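Local coordinates for protein 2-dehydropantoate 2-reductase (Bacillus subtilis, PDB 3EGO) that probably catalyses the NADPH-dependent reduction of ketopantoate to pantoic acid in pantothenate biosynthesis, at residues Leu277-Val280 and His281-Phe284. Sequence-based numbering, arbitrary orientation.
Sequences LDAV and HLEF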
loop_
_atom_site.group_PDB
_atom_site.type_symbol
_atom_site.label_atom_id
_atom_site.label_comp_id
_atom_site.label_asym_id
_atom_site.label_seq_id
_atom_site.Cartn_x
_atom_site.Cartn_y
_atom_site.Cartn_z
ATOM N N LEU A 277 -19.352 8.695 12.430
ATOM C CA LEU A 277 -18.237 8.008 13.060
ATOM C C LEU A 277 -16.980 8.189 12.212
ATOM O O LEU A 277 -17.046 8.393 11.001
ATOM C CB LEU A 277 -18.539 6.513 13.205
ATOM C CG LEU A 277 -19.466 6.052 14.342
ATOM C CD1 LEU A 277 -19.966 4.592 14.076
ATOM C CD2 LEU A 277 -18.725 6.153 15.667
ATOM N N ASP A 278 -15.838 8.083 12.864
ATOM C CA ASP A 278 -14.586 8.210 12.174
ATOM C C ASP A 278 -14.116 6.813 11.766
ATOM O O ASP A 278 -14.412 5.795 12.420
ATOM C CB ASP A 278 -13.570 8.923 13.056
ATOM C CG ASP A 278 -13.884 10.432 13.201
ATOM O OD1 ASP A 278 -14.430 11.054 12.246
ATOM O OD2 ASP A 278 -13.586 10.988 14.278
ATOM N N ALA A 279 -13.393 6.768 10.666
ATOM C CA ALA A 279 -12.949 5.502 10.110
ATOM C C ALA A 279 -11.682 5.833 9.351
ATOM O O ALA A 279 -11.576 5.481 8.181
ATOM C CB ALA A 279 -13.973 5.001 9.150
ATOM N N VAL A 280 -10.752 6.513 10.028
ATOM C CA VAL A 280 -9.536 6.996 9.372
ATOM C C VAL A 280 -8.657 5.864 8.837
ATOM O O VAL A 280 -8.100 5.987 7.742
ATOM C CB VAL A 280 -8.688 7.920 10.270
ATOM C CG1 VAL A 280 -8.091 7.158 11.414
ATOM C CG2 VAL A 280 -7.580 8.558 9.454
ATOM N N HIS A 281 -8.516 4.778 9.595
ATOM C CA HIS A 281 -7.689 3.667 9.123
ATOM C C HIS A 281 -8.371 2.950 7.980
ATOM O O HIS A 281 -7.751 2.680 6.961
ATOM C CB HIS A 281 -7.384 2.706 10.249
ATOM C CG HIS A 281 -6.630 3.339 11.368
ATOM N ND1 HIS A 281 -7.249 4.031 12.384
ATOM C CD2 HIS A 281 -5.302 3.428 11.599
ATOM C CE1 HIS A 281 -6.329 4.492 13.216
ATOM N NE2 HIS A 281 -5.139 4.151 12.755
ATOM N N LEU A 282 -9.647 2.621 8.145
ATOM C CA LEU A 282 -10.411 2.072 7.019
ATOM C C LEU A 282 -10.361 2.960 5.767
ATOM O O LEU A 282 -10.324 2.475 4.639
ATOM C CB LEU A 282 -11.871 1.827 7.451
ATOM C CG LEU A 282 -12.081 0.654 8.417
ATOM C CD1 LEU A 282 -13.444 0.788 9.073
ATOM C CD2 LEU A 282 -12.005 -0.658 7.671
ATOM N N GLU A 283 -10.390 4.277 5.945
ATOM C CA GLU A 283 -10.424 5.145 4.783
ATOM C C GLU A 283 -9.064 5.088 4.069
ATOM O O GLU A 283 -8.979 5.125 2.831
ATOM C CB GLU A 283 -10.671 6.577 5.251
ATOM C CG GLU A 283 -11.105 7.500 4.180
ATOM C CD GLU A 283 -12.595 7.603 4.160
ATOM O OE1 GLU A 283 -13.190 6.978 3.272
ATOM O OE2 GLU A 283 -13.164 8.292 5.043
ATOM N N PHE A 284 -7.992 5.028 4.834
ATOM C CA PHE A 284 -6.652 5.018 4.226
ATOM C C PHE A 284 -6.432 3.689 3.439
ATOM O O PHE A 284 -5.870 3.654 2.334
ATOM C CB PHE A 284 -5.555 5.155 5.297
ATOM C CG PHE A 284 -4.158 5.239 4.692
ATOM C CD1 PHE A 284 -3.679 6.459 4.222
ATOM C CD2 PHE A 284 -3.394 4.100 4.506
ATOM C CE1 PHE A 284 -2.414 6.546 3.626
ATOM C CE2 PHE A 284 -2.145 4.160 3.908
ATOM C CZ PHE A 284 -1.662 5.373 3.439
#
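Val280 and His281 touch where the chain turns into helix 280-291. In the conformer of Val280 described here, one of two modelled, the CG1 methyl approaches the imidazole obliquely, 3.4 Å from His281 ND1; for the other conformer this contact is doubtful. The histidine's first torsion, chi1 -61°, sets CG beside its own backbone N and anti to the carbonyl carbon, which keeps the ring on the side of the preceding valine. Both ring nitrogens are engaged: ND1 bonds to Glu218, NE2 to NE2 of His281 in the second subunit. Replacing this histidine with a leucine would probably leave Glu218 without its imidazole partner and break the His-His link across the dimer.

Ala279 is the N-cap residue. Its carbonyl O accepts the first helical bond, from Glu283 N at 2.8 Å, bent to 141° at the hydrogen; one step on, Phe284 N reaches Val280 O at 3.1 Å. The methyl of Ala279 also lies 4.2 Å from Leu282 CB, a small apolar contact at the start of the helix. At this same end Glu218 OE1 takes the N-H of Leu282, so one carboxylate holds both a first-turn amide and the His281 ring.

This first turn lies among the helices of the C-terminal domain: Ala279, Leu282 and Glu283 rest on Leu269 of helix 261-274, His281 packs on Leu214 of helix 206-223, and Phe284 stacks on Phe211 of the second subunit, which makes this helix start part of the dimer interface.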